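Local atomic coordinates of tudor and KH domain-containing protein homolog (Bombyx mori, PDB entry 5VQH), a protein that takes part in primary piRNA biogenesis, binds symmetrically methylated Siwi and Ago3 through its Tudor domain, and is required to repress transposable elements during spermatogenesis. Residues S22-V30 and T180-R191; L51-S60 and A80-R91. One frame throughout, in Å; residues are numbered along the deposited sequence.

In the fold
This chain is the extended Tudor piece of a longer protein. Contact 1 pairs strand 23-30 with strand 187-198 in the mixed sheet, joining two strands far apart in sequence. Contact 2 lies within the part of the chain enclosed by contact 1. There helix 43-59 packs on strands 78-82 and 89-98 of the five-stranded Tudor sheet. The two contacts share no strand or sheet. Their centres are about 23 Å apart, and their nearest atoms are about 8 Å apart without touching. The dimethylarginine links them: contact 2 supplies F83, H85, D86, R88 and Y90 to its pocket, and contact 1 supplies S28. It is consistent with a pocket mainly on the Tudor side, bordered by strand 23-30.

Contact 1: S22-V30 and T180-R191; sequences SIEVYVSAV and TQVARWKALVSR
An antiparallel strand pair of the mixed sheet of the extended Tudor unit joins I23 to S190 and V25 to L188. Both are hydrogen-bonded pairs. S190 N reaches I23 O at 2.7 Å, and V25 N reaches L188 O at 2.9 Å. V25 and S190 point to the same face of the sheet, where V25 CG1 lies against S190 CB; I212 and L214 of strand 207-217 touch there too. Y26 and A187 lie on the other face. There the indole edge of W185 is turned toward the face of Y26 in a T-shaped pair, planes at 77°, with W185 CE3 3.6 Å from Y26 CD2. With CG anti to the carbonyl carbon (chi1 -55°), the Y26 ring swings over so that its edge meets K186 C and A187 N. Beyond the paired strands, the type II turn Q181-R184 takes over. V182 CG2 packs on V30 CG2 at 3.8 Å. S28, a ligand-pocket residue, binds Y116 O through its OG. A183 N binds V27 O at 3.1 Å. A water donates to V27 O at 2.8 Å and accepts from W185 N. V27 O is thus gripped by two donors, which ties the turn to the strand beside S28.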
loop_
_atom_site.group_PDB
_atom_site.type_symbol
_atom_site.label_atom_id
_atom_site.label_comp_id
_atom_site.label_asym_id
_atom_site.label_seq_id
_atom_site.Cartn_x
_atom_site.Cartn_y
_atom_site.Cartn_z
ATOM N N SER A 22 8.008 -19.424 -2.873
ATOM C CA SER A 22 8.139 -18.133 -2.346
ATOM C C SER A 22 8.516 -17.183 -3.480
ATOM O O SER A 22 9.099 -17.607 -4.485
ATOM C CB SER A 22 9.251 -18.149 -1.333
ATOM O OG SER A 22 10.486 -18.183 -2.013
ATOM N N ILE A 23 8.221 -15.895 -3.290
ATOM C CA ILE A 23 8.557 -14.874 -4.277
ATOM C C ILE A 23 9.244 -13.680 -3.661
ATOM O O ILE A 23 9.363 -13.573 -2.446
ATOM C CB ILE A 23 7.323 -14.384 -5.053
ATOM C CG1 ILE A 23 6.253 -13.890 -4.103
ATOM C CG2 ILE A 23 6.772 -15.505 -5.906
ATOM C CD1 ILE A 23 5.378 -12.850 -4.754
ATOM N N GLU A 24 9.708 -12.790 -4.520
ATOM C CA GLU A 24 10.382 -11.620 -4.067
ATOM C C GLU A 24 9.483 -10.379 -4.173
ATOM O O GLU A 24 8.792 -10.176 -5.186
ATOM C CB GLU A 24 11.633 -11.439 -4.873
ATOM C CG GLU A 24 12.934 -11.634 -4.111
ATOM C CD GLU A 24 14.105 -11.696 -5.073
ATOM O OE1 GLU A 24 14.812 -10.647 -5.226
ATOM O OE2 GLU A 24 14.244 -12.783 -5.725
ATOM N N VAL A 25 9.519 -9.561 -3.116
ATOM C CA VAL A 25 8.640 -8.400 -2.954
ATOM C C VAL A 25 9.408 -7.276 -2.297
ATOM O O VAL A 25 10.416 -7.534 -1.655
ATOM C CB VAL A 25 7.455 -8.713 -2.031
ATOM C CG1 VAL A 25 6.632 -9.873 -2.559
ATOM C CG2 VAL A 25 7.914 -9.046 -0.624
ATOM N N TYR A 26 8.948 -6.040 -2.494
ATOM C CA TYR A 26 9.360 -4.873 -1.679
ATOM C C TYR A 26 8.169 -4.546 -0.792
ATOM O O TYR A 26 7.023 -4.591 -1.263
ATOM C CB TYR A 26 9.628 -3.656 -2.530
ATOM C CG TYR A 26 10.634 -3.840 -3.631
ATOM C CD1 TYR A 26 11.991 -4.039 -3.343
ATOM C CD2 TYR A 26 10.252 -3.775 -4.957
ATOM C CE1 TYR A 26 12.931 -4.222 -4.357
ATOM C CE2 TYR A 26 11.170 -3.921 -5.980
ATOM C CZ TYR A 26 12.507 -4.137 -5.683
ATOM O OH TYR A 26 13.401 -4.270 -6.708
ATOM N N VAL A 27 8.418 -4.249 0.481
ATOM C CA VAL A 27 7.379 -3.713 1.360
ATOM C C VAL A 27 7.317 -2.221 1.091
ATOM O O VAL A 27 8.325 -1.510 1.158
ATOM C CB VAL A 27 7.676 -3.990 2.800
ATOM C CG1 VAL A 27 6.658 -3.302 3.687
ATOM C CG2 VAL A 27 7.672 -5.487 3.033
ATOM N N SER A 28 6.154 -1.786 0.658
ATOM C CA SER A 28 6.038 -0.459 0.092
ATOM C C SER A 28 5.388 0.478 1.062
ATOM O O SER A 28 5.675 1.651 1.060
ATOM C CB SER A 28 5.274 -0.493 -1.244
ATOM O OG SER A 28 4.083 -1.238 -1.186
ATOM N N ALA A 29 4.513 -0.056 1.910
ATOM C CA ALA A 29 3.946 0.715 3.002
ATOM C C ALA A 29 3.559 -0.210 4.110
ATOM O O ALA A 29 3.284 -1.400 3.878
ATOM C CB ALA A 29 2.730 1.484 2.527
ATOM N N VAL A 30 3.510 0.349 5.319
ATOM C CA VAL A 30 3.159 -0.404 6.512
ATOM C C VAL A 30 2.192 0.436 7.290
ATOM O O VAL A 30 2.352 1.623 7.375
ATOM C CB VAL A 30 4.351 -0.658 7.445
ATOM C CG1 VAL A 30 3.875 -1.321 8.726
ATOM C CG2 VAL A 30 5.423 -1.542 6.792
ATOM N N THR A 180 11.746 -4.656 7.612
ATOM C CA THR A 180 11.322 -4.699 6.193
ATOM C C THR A 180 11.951 -3.600 5.368
ATOM O O THR A 180 11.849 -3.636 4.131
ATOM C CB THR A 180 9.788 -4.559 6.022
ATOM O OG1 THR A 180 9.346 -3.263 6.471
ATOM C CG2 THR A 180 9.039 -5.656 6.791
ATOM N N GLN A 181 12.579 -2.624 6.031
ATOM C CA GLN A 181 13.077 -1.431 5.335
ATOM C C GLN A 181 12.025 -0.877 4.388
ATOM O O GLN A 181 12.267 -0.661 3.201
ATOM C CB GLN A 181 14.363 -1.732 4.570
ATOM C CG GLN A 181 15.406 -2.390 5.451
ATOM C CD GLN A 181 16.814 -2.268 4.909
ATOM O OE1 GLN A 181 17.033 -1.935 3.747
ATOM N NE2 GLN A 181 17.791 -2.532 5.770
ATOM N N VAL A 182 10.844 -0.673 4.940
ATOM C CA VAL A 182 9.711 -0.144 4.203
ATOM C C VAL A 182 10.100 1.057 3.367
ATOM O O VAL A 182 10.872 1.877 3.804
ATOM C CB VAL A 182 8.552 0.227 5.147
ATOM C CG1 VAL A 182 8.979 1.283 6.170
ATOM C CG2 VAL A 182 7.333 0.675 4.335
ATOM N N ALA A 183 9.607 1.105 2.142
ATOM C CA ALA A 183 9.829 2.224 1.217
ATOM C C ALA A 183 11.270 2.489 0.798
ATOM O O ALA A 183 11.553 3.560 0.284
ATOM C CB ALA A 183 9.176 3.513 1.764
ATOM N N ARG A 184 12.164 1.527 0.990
ATOM C CA ARG A 184 13.577 1.694 0.641
ATOM C C ARG A 184 13.991 0.736 -0.474
ATOM O O ARG A 184 15.164 0.463 -0.657
ATOM C CB ARG A 184 14.438 1.426 1.867
ATOM C CG ARG A 184 14.227 2.400 3.014
ATOM C CD ARG A 184 15.109 3.616 2.784
ATOM N NE ARG A 184 14.940 4.670 3.783
ATOM C CZ ARG A 184 15.541 5.861 3.726
ATOM N NH1 ARG A 184 16.356 6.179 2.716
ATOM N NH2 ARG A 184 15.328 6.753 4.680
ATOM N N TRP A 185 13.030 0.193 -1.204
ATOM C CA TRP A 185 13.328 -0.810 -2.223
ATOM C C TRP A 185 14.348 -1.889 -1.774
ATOM O O TRP A 185 15.335 -2.159 -2.450
ATOM C CB TRP A 185 13.773 -0.120 -3.505
ATOM C CG TRP A 185 12.856 0.969 -3.849
ATOM C CD1 TRP A 185 12.995 2.300 -3.530
ATOM C CD2 TRP A 185 11.610 0.852 -4.533
ATOM N NE1 TRP A 185 11.923 3.010 -3.997
ATOM C CE2 TRP A 185 11.050 2.143 -4.607
ATOM C CE3 TRP A 185 10.909 -0.219 -5.099
ATOM C CZ2 TRP A 185 9.814 2.391 -5.239
ATOM C CZ3 TRP A 185 9.678 0.027 -5.719
ATOM C CH2 TRP A 185 9.148 1.319 -5.791
ATOM N N LYS A 186 14.080 -2.506 -0.635
ATOM C CA LYS A 186 14.787 -3.714 -0.243
ATOM C C LYS A 186 13.962 -4.985 -0.574
ATOM O O LYS A 186 12.896 -5.228 0.009
ATOM C CB LYS A 186 15.082 -3.680 1.244
ATOM C CG LYS A 186 15.563 -5.002 1.825
ATOM C CD LYS A 186 16.956 -5.329 1.310
ATOM C CE LYS A 186 17.662 -6.356 2.189
ATOM N NZ LYS A 186 19.127 -6.300 1.955
ATOM N N ALA A 187 14.465 -5.777 -1.514
ATOM C CA ALA A 187 13.818 -7.004 -1.922
ATOM C C ALA A 187 13.851 -8.047 -0.801
ATOM O O ALA A 187 14.861 -8.217 -0.120
ATOM C CB ALA A 187 14.503 -7.543 -3.141
ATOM N N LEU A 188 12.729 -8.703 -0.581
ATOM C CA LEU A 188 12.619 -9.721 0.452
ATOM C C LEU A 188 11.931 -10.925 -0.155
ATOM O O LEU A 188 11.292 -10.794 -1.191
ATOM C CB LEU A 188 11.767 -9.224 1.618
ATOM C CG LEU A 188 12.318 -8.109 2.499
ATOM C CD1 LEU A 188 11.256 -7.656 3.456
ATOM C CD2 LEU A 188 13.520 -8.605 3.294
ATOM N N VAL A 189 12.052 -12.073 0.502
ATOM C CA VAL A 189 11.383 -13.272 0.084
ATOM C C VAL A 189 10.130 -13.405 0.882
ATOM O O VAL A 189 10.168 -13.257 2.088
ATOM C CB VAL A 189 12.299 -14.488 0.262
ATOM C CG1 VAL A 189 11.587 -15.799 -0.061
ATOM C CG2 VAL A 189 13.466 -14.324 -0.696
ATOM N N SER A 190 9.018 -13.666 0.193
ATOM C CA SER A 190 7.702 -13.818 0.797
ATOM C C SER A 190 7.121 -15.197 0.593
ATOM O O SER A 190 6.998 -15.639 -0.537
ATOM C CB SER A 190 6.745 -12.843 0.139
ATOM O OG SER A 190 5.435 -13.139 0.569
ATOM N N ARG A 191 6.716 -15.869 1.660
ATOM C CA ARG A 191 6.065 -17.169 1.544
ATOM C C ARG A 191 4.697 -16.991 2.067
ATOM O O ARG A 191 4.532 -16.517 3.166
ATOM C CB ARG A 191 6.730 -18.253 2.409
ATOM C CG ARG A 191 8.217 -18.440 2.166
ATOM C CD ARG A 191 8.859 -19.655 2.872
ATOM N NE ARG A 191 10.246 -19.274 3.180
ATOM C CZ ARG A 191 11.283 -19.288 2.334
ATOM N NH1 ARG A 191 11.165 -19.770 1.088
ATOM N NH2 ARG A 191 12.467 -18.836 2.759
HETATM O O HOH W 1 11.100 -4.488 1.736
HETATM O O HOH W 2 10.185 -0.530 -0.685
#

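Contact 2: L51-S60 and A80-R91. With 2MR (n3, n4-dimethylarginine), chain C.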
loop_
_atom_site.group_PDB
_atom_site.type_symbol
_atom_site.label_atom_id
_atom_site.label_comp_id
_atom_site.label_asym_id
_atom_site.label_seq_id
_atom_site.Cartn_x
_atom_site.Cartn_y
_atom_site.Cartn_z
ATOM N N LEU A 51 5.848 5.504 -15.049
ATOM C CA LEU A 51 4.534 6.103 -14.887
ATOM C C LEU A 51 4.553 7.289 -13.913
ATOM O O LEU A 51 3.911 8.298 -14.158
ATOM C CB LEU A 51 3.523 5.047 -14.459
ATOM C CG LEU A 51 2.085 5.508 -14.218
ATOM C CD1 LEU A 51 1.535 6.176 -15.453
ATOM C CD2 LEU A 51 1.178 4.355 -13.820
ATOM N N VAL A 52 5.286 7.184 -12.823
ATOM C CA VAL A 52 5.356 8.278 -11.857
ATOM C C VAL A 52 5.988 9.496 -12.503
ATOM O O VAL A 52 5.528 10.604 -12.319
ATOM C CB VAL A 52 6.184 7.902 -10.605
ATOM C CG1 VAL A 52 6.353 9.085 -9.670
ATOM C CG2 VAL A 52 5.509 6.790 -9.835
ATOM N N ALA A 53 7.082 9.279 -13.217
ATOM C CA ALA A 53 7.790 10.333 -13.934
ATOM C C ALA A 53 6.910 10.977 -14.977
ATOM O O ALA A 53 6.893 12.180 -15.144
ATOM C CB ALA A 53 9.005 9.751 -14.635
ATOM N N HIS A 54 6.194 10.170 -15.716
ATOM C CA HIS A 54 5.301 10.720 -16.710
ATOM C C HIS A 54 4.161 11.540 -16.066
ATOM O O HIS A 54 3.900 12.688 -16.460
ATOM C CB HIS A 54 4.755 9.586 -17.560
ATOM C CG HIS A 54 3.916 10.047 -18.695
ATOM N ND1 HIS A 54 3.051 9.209 -19.361
ATOM C CD2 HIS A 54 3.798 11.261 -19.284
ATOM C CE1 HIS A 54 2.447 9.881 -20.326
ATOM N NE2 HIS A 54 2.877 11.131 -20.296
ATOM N N MET A 55 3.499 10.960 -15.064
ATOM C CA MET A 55 2.400 11.637 -14.432
ATOM C C MET A 55 2.927 12.908 -13.836
ATOM O O MET A 55 2.307 13.969 -13.917
ATOM C CB MET A 55 1.767 10.764 -13.364
ATOM C CG MET A 55 0.922 9.658 -13.950
ATOM S SD MET A 55 0.078 8.601 -12.751
ATOM C CE MET A 55 -0.832 9.796 -11.773
ATOM N N THR A 56 4.102 12.817 -13.261
ATOM C CA THR A 56 4.643 13.968 -12.607
ATOM C C THR A 56 5.039 15.079 -13.588
ATOM O O THR A 56 4.789 16.246 -13.287
ATOM C CB THR A 56 5.798 13.608 -11.672
ATOM O OG1 THR A 56 5.376 12.538 -10.844
ATOM C CG2 THR A 56 6.155 14.774 -10.763
ATOM N N GLU A 57 5.630 14.751 -14.741
ATOM C CA GLU A 57 5.966 15.801 -15.716
ATOM C C GLU A 57 4.643 16.448 -16.201
ATOM O O GLU A 57 4.531 17.666 -16.327
ATOM C CB GLU A 57 6.807 15.260 -16.900
ATOM N N TYR A 58 3.636 15.616 -16.416
ATOM C CA TYR A 58 2.387 16.045 -17.038
ATOM C C TYR A 58 1.548 16.924 -16.097
ATOM O O TYR A 58 1.239 18.086 -16.413
ATOM C CB TYR A 58 1.609 14.813 -17.474
ATOM C CG TYR A 58 0.329 15.101 -18.175
ATOM C CD1 TYR A 58 0.316 15.508 -19.485
ATOM C CD2 TYR A 58 -0.888 14.940 -17.527
ATOM C CE1 TYR A 58 -0.882 15.776 -20.148
ATOM C CE2 TYR A 58 -2.095 15.209 -18.167
ATOM C CZ TYR A 58 -2.095 15.629 -19.482
ATOM O OH TYR A 58 -3.285 15.893 -20.119
ATOM N N TYR A 59 1.199 16.378 -14.940
ATOM C CA TYR A 59 0.341 17.104 -13.991
ATOM C C TYR A 59 1.083 18.291 -13.320
ATOM O O TYR A 59 0.516 19.048 -12.553
ATOM C CB TYR A 59 -0.278 16.147 -12.950
ATOM C CG TYR A 59 -1.371 15.241 -13.528
ATOM C CD1 TYR A 59 -2.631 15.734 -13.813
ATOM C CD2 TYR A 59 -1.154 13.879 -13.747
ATOM C CE1 TYR A 59 -3.632 14.917 -14.303
ATOM C CE2 TYR A 59 -2.140 13.068 -14.256
ATOM C CZ TYR A 59 -3.385 13.591 -14.534
ATOM O OH TYR A 59 -4.405 12.792 -15.060
ATOM N N SER A 60 2.345 18.463 -13.634
ATOM C CA SER A 60 3.095 19.561 -13.050
ATOM C C SER A 60 2.932 20.811 -13.896
ATOM O O SER A 60 3.348 21.887 -13.487
ATOM C CB SER A 60 4.577 19.190 -12.907
ATOM O OG SER A 60 4.754 18.335 -11.777
ATOM N N ALA A 80 -5.698 11.566 -9.850
ATOM C CA ALA A 80 -4.300 11.903 -9.779
ATOM C C ALA A 80 -4.118 12.705 -8.513
ATOM O O ALA A 80 -4.938 13.589 -8.255
ATOM C CB ALA A 80 -3.901 12.714 -10.992
ATOM N N ALA A 81 -3.071 12.416 -7.727
ATOM C CA ALA A 81 -2.845 13.117 -6.455
ATOM C C ALA A 81 -1.374 13.280 -6.116
ATOM O O ALA A 81 -0.592 12.359 -6.250
ATOM C CB ALA A 81 -3.527 12.384 -5.305
ATOM N N VAL A 82 -1.018 14.447 -5.622
ATOM C CA VAL A 82 0.322 14.674 -5.187
ATOM C C VAL A 82 0.499 13.939 -3.877
ATOM O O VAL A 82 -0.432 13.770 -3.147
ATOM C CB VAL A 82 0.587 16.180 -5.005
ATOM C CG1 VAL A 82 1.883 16.416 -4.237
ATOM C CG2 VAL A 82 0.573 16.890 -6.370
ATOM N N PHE A 83 1.702 13.462 -3.636
ATOM C CA PHE A 83 2.104 12.901 -2.361
ATOM C C PHE A 83 2.889 13.995 -1.651
ATOM O O PHE A 83 3.869 14.493 -2.182
ATOM C CB PHE A 83 2.997 11.726 -2.632
ATOM C CG PHE A 83 3.511 11.023 -1.420
ATOM C CD1 PHE A 83 2.660 10.596 -0.419
ATOM C CD2 PHE A 83 4.862 10.679 -1.336
ATOM C CE1 PHE A 83 3.137 9.866 0.676
ATOM C CE2 PHE A 83 5.340 9.961 -0.250
ATOM C CZ PHE A 83 4.465 9.546 0.764
ATOM N N ARG A 84 2.445 14.393 -0.466
ATOM C CA ARG A 84 3.019 15.577 0.172
ATOM C C ARG A 84 4.525 15.471 0.426
ATOM O O ARG A 84 5.222 16.457 0.301
ATOM C CB ARG A 84 2.276 15.928 1.466
ATOM C CG ARG A 84 2.469 14.969 2.636
ATOM C CD ARG A 84 1.523 15.387 3.763
ATOM N NE ARG A 84 1.649 14.615 5.014
ATOM C CZ ARG A 84 2.425 14.942 6.055
ATOM N NH1 ARG A 84 3.212 16.017 6.023
ATOM N NH2 ARG A 84 2.430 14.170 7.141
ATOM N N HIS A 85 5.030 14.288 0.748
ATOM C CA HIS A 85 6.459 14.151 1.061
ATOM C C HIS A 85 7.443 14.243 -0.097
ATOM O O HIS A 85 8.615 14.442 0.171
ATOM C CB HIS A 85 6.738 12.872 1.841
ATOM C CG HIS A 85 6.050 12.831 3.164
ATOM N ND1 HIS A 85 5.450 11.692 3.658
ATOM C CD2 HIS A 85 5.837 13.801 4.086
ATOM C CE1 HIS A 85 4.917 11.953 4.839
ATOM N NE2 HIS A 85 5.132 13.227 5.118
ATOM N N ASP A 86 7.016 14.101 -1.353
ATOM C CA ASP A 86 7.940 14.346 -2.478
ATOM C C ASP A 86 7.427 15.272 -3.572
ATOM O O ASP A 86 8.159 15.581 -4.519
ATOM C CB ASP A 86 8.419 13.039 -3.109
ATOM C CG ASP A 86 7.302 12.231 -3.759
ATOM O OD1 ASP A 86 7.611 11.123 -4.228
ATOM O OD2 ASP A 86 6.132 12.679 -3.816
ATOM N N GLY A 87 6.184 15.718 -3.461
ATOM C CA GLY A 87 5.599 16.558 -4.495
ATOM C C GLY A 87 5.419 15.908 -5.856
ATOM O O GLY A 87 5.272 16.601 -6.818
ATOM N N ARG A 88 5.413 14.583 -5.949
ATOM C CA ARG A 88 5.154 13.896 -7.231
ATOM C C ARG A 88 3.704 13.361 -7.333
ATOM O O ARG A 88 2.987 13.245 -6.321
ATOM C CB ARG A 88 6.160 12.747 -7.424
ATOM C CG ARG A 88 7.631 13.157 -7.375
ATOM C CD ARG A 88 8.538 11.981 -7.673
ATOM N NE ARG A 88 9.972 12.272 -7.508
ATOM C CZ ARG A 88 10.695 12.024 -6.407
ATOM N NH1 ARG A 88 10.144 11.507 -5.309
ATOM N NH2 ARG A 88 11.995 12.304 -6.392
ATOM N N TRP A 89 3.277 13.041 -8.553
ATOM C CA TRP A 89 1.890 12.656 -8.818
ATOM C C TRP A 89 1.715 11.149 -8.865
ATOM O O TRP A 89 2.521 10.416 -9.468
ATOM C CB TRP A 89 1.381 13.292 -10.131
ATOM C CG TRP A 89 1.156 14.784 -9.993
ATOM C CD1 TRP A 89 2.090 15.768 -10.106
ATOM C CD2 TRP A 89 -0.061 15.439 -9.652
ATOM N NE1 TRP A 89 1.530 17.001 -9.879
ATOM C CE2 TRP A 89 0.207 16.826 -9.597
ATOM C CE3 TRP A 89 -1.356 14.997 -9.395
ATOM C CZ2 TRP A 89 -0.759 17.751 -9.291
ATOM C CZ3 TRP A 89 -2.299 15.917 -9.103
ATOM C CH2 TRP A 89 -1.999 17.286 -9.053
ATOM N N TYR A 90 0.620 10.695 -8.254
ATOM C CA TYR A 90 0.355 9.275 -8.053
ATOM C C TYR A 90 -1.126 8.960 -8.313
ATOM O O TYR A 90 -2.003 9.835 -8.341
ATOM C CB TYR A 90 0.782 8.870 -6.635
ATOM C CG TYR A 90 2.259 9.051 -6.393
ATOM C CD1 TYR A 90 3.154 8.092 -6.803
ATOM C CD2 TYR A 90 2.772 10.193 -5.779
ATOM C CE1 TYR A 90 4.517 8.244 -6.611
ATOM C CE2 TYR A 90 4.141 10.362 -5.588
ATOM C CZ TYR A 90 5.012 9.366 -6.004
ATOM O OH TYR A 90 6.394 9.441 -5.855
ATOM N N ARG A 91 -1.389 7.694 -8.538
ATOM C CA ARG A 91 -2.717 7.221 -8.702
ATOM C C ARG A 91 -3.185 6.874 -7.314
ATOM O O ARG A 91 -2.505 6.112 -6.597
ATOM C CB ARG A 91 -2.750 5.979 -9.584
ATOM C CG ARG A 91 -2.129 6.184 -10.941
ATOM C CD ARG A 91 -2.256 4.978 -11.884
ATOM N NE ARG A 91 -1.634 3.726 -11.450
ATOM C CZ ARG A 91 -1.709 2.577 -12.131
ATOM N NH1 ARG A 91 -2.384 2.504 -13.287
ATOM N NH2 ARG A 91 -1.138 1.483 -11.661
HETATM N N 2MR C . 10.715 8.169 -3.004
HETATM C CA 2MR C . 9.682 9.154 -2.632
HETATM C CB 2MR C . 8.345 8.439 -2.475
HETATM C CG 2MR C . 8.022 7.504 -3.639
HETATM C CD 2MR C . 6.513 7.344 -3.661
HETATM N NE 2MR C . 6.090 6.677 -2.455
HETATM C CZ 2MR C . 4.819 6.635 -2.122
HETATM N NH1 2MR C . 3.993 7.219 -2.858
HETATM C CQ1 2MR C . 2.562 7.270 -2.655
HETATM N NH2 2MR C . 4.417 5.997 -1.022
HETATM C CQ2 2MR C . 5.321 5.319 -0.104
HETATM C C 2MR C . 9.946 9.944 -1.357
HETATM O O 2MR C . 9.055 10.604 -0.789
HETATM O OXT 2MR C . 11.065 9.973 -0.835
#
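Y59 meets W89 mainly through its CB; its ring follows obliquely, planes at 31°. The CB sits 3.4 Å from the centroid of the five-membered W89 ring, 10° off the ring normal. V82 CG2 presses on the opposite face, so the indole is held flat between helix and strand. A leucine in place of W89 would probably leave Y59 CB and V82 CG2 without the flat surface between them and open a gap under the helix. T56 pins the same residue by its backbone: W89 N donates to T56 OG1 at 3.1 Å. The T56 torsion (chi1 -50°) aims OG1 at W89 N and lays CG2 against R88. The Y59 ring takes A80 CB over one face, 3.7 Å from CZ, and its OH binds E129 O. Helix 43-59 thus packs across strands 78-82 and 89-98 of the Tudor sheet. M55 SD touches R91 CG at 3.7 Å, and L51 CD2 lies over a face of the R91 guanidinium, held by D115 and L134 O. V52 CG1 packs 3.7 Å from Y90 CE1, behind the aromatic pocket. There the faces of F83 and Y90 line the dimethylguanidinium, D118 OD2 is hydrogen-bonded to the ligand, and Y113 and Y116 also belong. D86 OD1 accepts twice: from Y90 OH at 2.6 Å, on its syn lone pair, and from R88 NH1 at 2.8 Å, from above the carboxylate plane.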